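Local structure of amino acid adenylation domain-containing protein (Bacillus stratosphericus LAMA 585, 6ULY) at residues Phe85-Val98 and Ala165-Leu178. The protein probably selects a keto acid, 4-methyl-2-oxopentanoate, and activates it with ATP as an acyl adenylate for nonribosomal depsipeptide synthesis. Sequence-based numbering, arbitrary orientation.
Sequences FWACVLGGFVPTLV and AHPAAPDDSVFFIL
L97 lies across the ring of F175 where strands 94-97 and 173-178 run parallel, their axes 17° apart, in a mixed sheet of an adenylation domain of the ANL superfamily. A CH-pi contact is the evidence: CD1 of L97 sits 4.1 Å from the F175 ring centroid and 22° off its normal, hence over the face. The F175 ring owes this place to a chi1 of 65°, which sets CG between backbone N and carbonyl carbon. CD2 of F175 lies 3.9 Å from CE1 of F85, at the edge of the F85 ring, so helix 78-91 packs on the same cluster. T96 and F176 occupy the other side of the sheet; there V94 CG1 comes within 3.4 Å of F176 CD2, the two side chains crossing obliquely, and Y422 meets the F176 ring. Backbone bonds fix the register: F176 N donates to P95 O and L97 N to F176 O, the latter nearly straight. Just before strand 94-97, a water donates to both F93 O and V174 O, joining the two segments. In the last turn of the helix, which G92 closes in a Schellman motif, L90 O accepts from H166 N at 2.8 Å, nearly along the C=O axis.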
loop_
_atom_site.group_PDB
_atom_site.type_symbol
_atom_site.label_atom_id
_atom_site.label_comp_id
_atom_site.label_asym_id
_atom_site.label_seq_id
_atom_site.Cartn_x
_atom_site.Cartn_y
_atom_site.Cartn_z
ATOM N N PHE A 85 15.255 24.668 -10.390
ATOM C CA PHE A 85 14.090 24.236 -11.153
ATOM C C PHE A 85 14.083 24.855 -12.542
ATOM O O PHE A 85 13.815 24.173 -13.538
ATOM C CB PHE A 85 12.815 24.605 -10.401
ATOM C CG PHE A 85 11.558 24.342 -11.173
ATOM C CD1 PHE A 85 10.955 23.095 -11.135
ATOM C CD2 PHE A 85 10.970 25.344 -11.929
ATOM C CE1 PHE A 85 9.792 22.851 -11.841
ATOM C CE2 PHE A 85 9.807 25.105 -12.639
ATOM C CZ PHE A 85 9.218 23.854 -12.595
ATOM N N TRP A 86 14.380 26.150 -12.631
ATOM C CA TRP A 86 14.312 26.824 -13.918
ATOM C C TRP A 86 15.518 26.511 -14.789
ATOM O O TRP A 86 15.385 26.441 -16.016
ATOM C CB TRP A 86 14.156 28.319 -13.695
ATOM C CG TRP A 86 12.775 28.658 -13.238
ATOM C CD1 TRP A 86 12.387 29.002 -11.981
ATOM C CD2 TRP A 86 11.589 28.658 -14.039
ATOM N NE1 TRP A 86 11.033 29.232 -11.950
ATOM C CE2 TRP A 86 10.520 29.026 -13.202
ATOM C CE3 TRP A 86 11.329 28.391 -15.387
ATOM C CZ2 TRP A 86 9.213 29.133 -13.666
ATOM C CZ3 TRP A 86 10.033 28.500 -15.844
ATOM C CH2 TRP A 86 8.991 28.869 -14.988
ATOM N N ALA A 87 16.687 26.285 -14.188
ATOM C CA ALA A 87 17.800 25.749 -14.962
ATOM C C ALA A 87 17.390 24.458 -15.663
ATOM O O ALA A 87 17.667 24.266 -16.853
ATOM C CB ALA A 87 19.006 25.514 -14.053
ATOM N N CYS A 88 16.706 23.567 -14.939
ATOM C CA CYS A 88 16.242 22.320 -15.536
ATOM C C CYS A 88 15.224 22.578 -16.639
ATOM O O CYS A 88 15.279 21.957 -17.707
ATOM C CB CYS A 88 15.643 21.422 -14.453
ATOM S SG CYS A 88 16.841 20.755 -13.280
ATOM N N VAL A 89 14.273 23.479 -16.394
ATOM C CA VAL A 89 13.335 23.878 -17.439
ATOM C C VAL A 89 14.079 24.349 -18.682
ATOM O O VAL A 89 13.714 24.001 -19.810
ATOM C CB VAL A 89 12.384 24.966 -16.908
ATOM C CG1 VAL A 89 11.610 25.606 -18.057
ATOM C CG2 VAL A 89 11.440 24.377 -15.871
ATOM N N LEU A 90 15.129 25.155 -18.502
ATOM C CA LEU A 90 15.868 25.661 -19.657
ATOM C C LEU A 90 16.587 24.532 -20.384
ATOM O O LEU A 90 16.626 24.505 -21.619
ATOM C CB LEU A 90 16.873 26.733 -19.224
ATOM C CG LEU A 90 16.298 28.059 -18.730
ATOM C CD1 LEU A 90 17.421 29.000 -18.327
ATOM C CD2 LEU A 90 15.416 28.696 -19.794
ATOM N N GLY A 91 17.158 23.594 -19.641
ATOM C CA GLY A 91 17.905 22.519 -20.252
ATOM C C GLY A 91 17.080 21.352 -20.740
ATOM O O GLY A 91 17.641 20.415 -21.316
ATOM N N GLY A 92 15.762 21.379 -20.551
ATOM C CA GLY A 92 14.959 20.207 -20.843
ATOM C C GLY A 92 15.130 19.092 -19.842
ATOM O O GLY A 92 14.699 17.962 -20.102
ATOM N N PHE A 93 15.770 19.374 -18.716
ATOM C CA PHE A 93 15.914 18.400 -17.654
ATOM C C PHE A 93 14.622 18.344 -16.856
ATOM O O PHE A 93 13.869 19.322 -16.790
ATOM C CB PHE A 93 17.088 18.768 -16.749
ATOM C CG PHE A 93 18.317 19.208 -17.499
ATOM C CD1 PHE A 93 18.721 18.542 -18.644
ATOM C CD2 PHE A 93 19.057 20.300 -17.070
ATOM C CE1 PHE A 93 19.844 18.945 -19.339
ATOM C CE2 PHE A 93 20.181 20.708 -17.761
ATOM C CZ PHE A 93 20.576 20.033 -18.898
ATOM N N VAL A 94 14.366 17.186 -16.258
ATOM C CA VAL A 94 13.124 16.939 -15.530
ATOM C C VAL A 94 13.404 16.925 -14.032
ATOM O O VAL A 94 13.938 15.933 -13.509
ATOM C CB VAL A 94 12.477 15.613 -15.966
ATOM C CG1 VAL A 94 11.096 15.486 -15.368
ATOM C CG2 VAL A 94 12.407 15.520 -17.478
ATOM N N PRO A 95 13.054 17.975 -13.297
ATOM C CA PRO A 95 13.255 17.949 -11.847
ATOM C C PRO A 95 12.371 16.913 -11.181
ATOM O O PRO A 95 11.237 16.669 -11.596
ATOM C CB PRO A 95 12.862 19.362 -11.403
ATOM C CG PRO A 95 12.914 20.187 -12.630
ATOM C CD PRO A 95 12.523 19.272 -13.743
ATOM N N THR A 96 12.899 16.323 -10.119
ATOM C CA THR A 96 12.143 15.436 -9.242
ATOM C C THR A 96 11.939 16.175 -7.924
ATOM O O THR A 96 12.853 16.257 -7.099
ATOM C CB THR A 96 12.876 14.118 -9.041
ATOM O OG1 THR A 96 13.198 13.560 -10.321
ATOM C CG2 THR A 96 12.013 13.148 -8.258
ATOM N N LEU A 97 10.739 16.711 -7.732
ATOM C CA LEU A 97 10.430 17.513 -6.556
ATOM C C LEU A 97 10.119 16.584 -5.390
ATOM O O LEU A 97 9.092 15.897 -5.390
ATOM C CB LEU A 97 9.258 18.445 -6.847
ATOM C CG LEU A 97 9.360 19.264 -8.139
ATOM C CD1 LEU A 97 8.213 20.256 -8.226
ATOM C CD2 LEU A 97 10.695 19.977 -8.224
ATOM N N VAL A 98 11.008 16.554 -4.400
ATOM C CA VAL A 98 10.794 15.786 -3.177
ATOM C C VAL A 98 11.541 16.472 -2.043
ATOM O O VAL A 98 12.689 16.903 -2.204
ATOM C CB VAL A 98 11.241 14.316 -3.339
ATOM C CG1 VAL A 98 12.702 14.235 -3.739
ATOM C CG2 VAL A 98 10.983 13.533 -2.052
ATOM N N ALA A 165 18.676 27.593 -24.643
ATOM C CA ALA A 165 17.588 26.850 -24.019
ATOM C C ALA A 165 17.112 25.741 -24.948
ATOM O O ALA A 165 16.820 25.983 -26.124
ATOM C CB ALA A 165 16.426 27.782 -23.675
ATOM N N HIS A 166 17.036 24.525 -24.420
ATOM C CA HIS A 166 16.519 23.409 -25.196
ATOM C C HIS A 166 15.096 23.716 -25.655
ATOM O O HIS A 166 14.257 24.109 -24.833
ATOM C CB HIS A 166 16.537 22.131 -24.360
ATOM C CG HIS A 166 16.022 20.928 -25.085
ATOM N ND1 HIS A 166 14.687 20.581 -25.099
ATOM C CD2 HIS A 166 16.664 19.985 -25.815
ATOM C CE1 HIS A 166 14.529 19.478 -25.808
ATOM N NE2 HIS A 166 15.713 19.095 -26.253
ATOM N N PRO A 167 14.779 23.549 -26.939
ATOM C CA PRO A 167 13.411 23.830 -27.393
ATOM C C PRO A 167 12.472 22.744 -26.891
ATOM O O PRO A 167 12.626 21.570 -27.228
ATOM C CB PRO A 167 13.538 23.820 -28.920
ATOM C CG PRO A 167 14.637 22.839 -29.178
ATOM C CD PRO A 167 15.595 22.941 -28.008
ATOM N N ALA A 168 11.513 23.138 -26.062
ATOM C CA ALA A 168 10.602 22.201 -25.428
ATOM C C ALA A 168 9.252 22.211 -26.132
ATOM O O ALA A 168 8.819 23.230 -26.676
ATOM C CB ALA A 168 10.412 22.537 -23.948
ATOM N N ALA A 169 8.594 21.054 -26.115
ATOM C CA ALA A 169 7.242 20.873 -26.622
ATOM C C ALA A 169 6.252 20.798 -25.464
ATOM O O ALA A 169 6.581 20.252 -24.403
ATOM C CB ALA A 169 7.145 19.595 -27.456
ATOM N N PRO A 170 5.040 21.334 -25.628
ATOM C CA PRO A 170 4.070 21.316 -24.519
ATOM C C PRO A 170 3.891 19.959 -23.852
ATOM O O PRO A 170 3.632 19.905 -22.642
ATOM C CB PRO A 170 2.774 21.781 -25.197
ATOM C CG PRO A 170 3.243 22.689 -26.281
ATOM C CD PRO A 170 4.535 22.094 -26.788
ATOM N N ASP A 171 4.014 18.863 -24.593
ATOM C CA ASP A 171 3.787 17.542 -24.023
ATOM C C ASP A 171 5.039 16.937 -23.404
ATOM O O ASP A 171 4.951 15.868 -22.791
ATOM C CB ASP A 171 3.235 16.595 -25.091
ATOM C CG ASP A 171 1.833 16.971 -25.523
ATOM O OD1 ASP A 171 0.958 17.110 -24.640
ATOM O OD2 ASP A 171 1.609 17.148 -26.738
ATOM N N ASP A 172 6.191 17.585 -23.551
ATOM C CA ASP A 172 7.385 17.143 -22.846
ATOM C C ASP A 172 7.116 17.102 -21.348
ATOM O O ASP A 172 6.395 17.945 -20.806
ATOM C CB ASP A 172 8.558 18.083 -23.143
ATOM C CG ASP A 172 9.037 17.988 -24.579
ATOM O OD1 ASP A 172 8.560 17.094 -25.310
ATOM O OD2 ASP A 172 9.893 18.809 -24.974
ATOM N N SER A 173 7.689 16.107 -20.677
ATOM C CA SER A 173 7.638 16.071 -19.222
ATOM C C SER A 173 8.402 17.256 -18.644
ATOM O O SER A 173 9.538 17.529 -19.042
ATOM C CB SER A 173 8.232 14.763 -18.709
ATOM O OG SER A 173 7.448 13.658 -19.118
ATOM N N VAL A 174 7.782 17.962 -17.702
ATOM C CA VAL A 174 8.373 19.162 -17.127
ATOM C C VAL A 174 8.955 18.898 -15.741
ATOM O O VAL A 174 9.983 19.476 -15.387
ATOM C CB VAL A 174 7.340 20.311 -17.093
ATOM C CG1 VAL A 174 6.202 19.995 -16.129
ATOM C CG2 VAL A 174 8.023 21.636 -16.737
ATOM N N PHE A 175 8.322 18.036 -14.944
ATOM C CA PHE A 175 8.932 17.597 -13.693
ATOM C C PHE A 175 8.217 16.360 -13.170
ATOM O O PHE A 175 7.074 16.071 -13.536
ATOM C CB PHE A 175 8.921 18.705 -12.624
ATOM C CG PHE A 175 7.545 19.119 -12.170
ATOM C CD1 PHE A 175 6.856 18.383 -11.220
ATOM C CD2 PHE A 175 6.957 20.266 -12.668
ATOM C CE1 PHE A 175 5.594 18.768 -10.800
ATOM C CE2 PHE A 175 5.697 20.657 -12.253
ATOM C CZ PHE A 175 5.017 19.906 -11.313
ATOM N N PHE A 176 8.926 15.628 -12.316
ATOM C CA PHE A 176 8.349 14.603 -11.465
ATOM C C PHE A 176 8.032 15.190 -10.094
ATOM O O PHE A 176 8.666 16.147 -9.646
ATOM C CB PHE A 176 9.313 13.429 -11.287
ATOM C CG PHE A 176 9.635 12.701 -12.556
ATOM C CD1 PHE A 176 8.714 11.842 -13.129
ATOM C CD2 PHE A 176 10.869 12.854 -13.162
ATOM C CE1 PHE A 176 9.012 11.160 -14.292
ATOM C CE2 PHE A 176 11.174 12.178 -14.323
ATOM C CZ PHE A 176 10.242 11.325 -14.891
ATOM N N ILE A 177 7.053 14.597 -9.418
ATOM C CA ILE A 177 6.757 14.959 -8.037
ATOM C C ILE A 177 6.273 13.713 -7.312
ATOM O O ILE A 177 5.500 12.917 -7.855
ATOM C CB ILE A 177 5.733 16.113 -7.942
ATOM C CG1 ILE A 177 5.483 16.478 -6.473
ATOM C CG2 ILE A 177 4.432 15.752 -8.627
ATOM C CD1 ILE A 177 4.909 17.877 -6.272
ATOM N N LEU A 178 6.746 13.545 -6.083
ATOM C CA LEU A 178 6.476 12.347 -5.308
ATOM C C LEU A 178 5.246 12.539 -4.434
ATOM O O LEU A 178 5.013 13.625 -3.896
ATOM C CB LEU A 178 7.691 11.993 -4.452
ATOM C CG LEU A 178 8.693 11.027 -5.091
ATOM C CD1 LEU A 178 8.960 11.329 -6.557
ATOM C CD2 LEU A 178 9.998 11.061 -4.309
HETATM O O HOH W 1 11.717 20.761 -17.029
HETATM O O HOH W 2 7.180 15.647 -3.120
#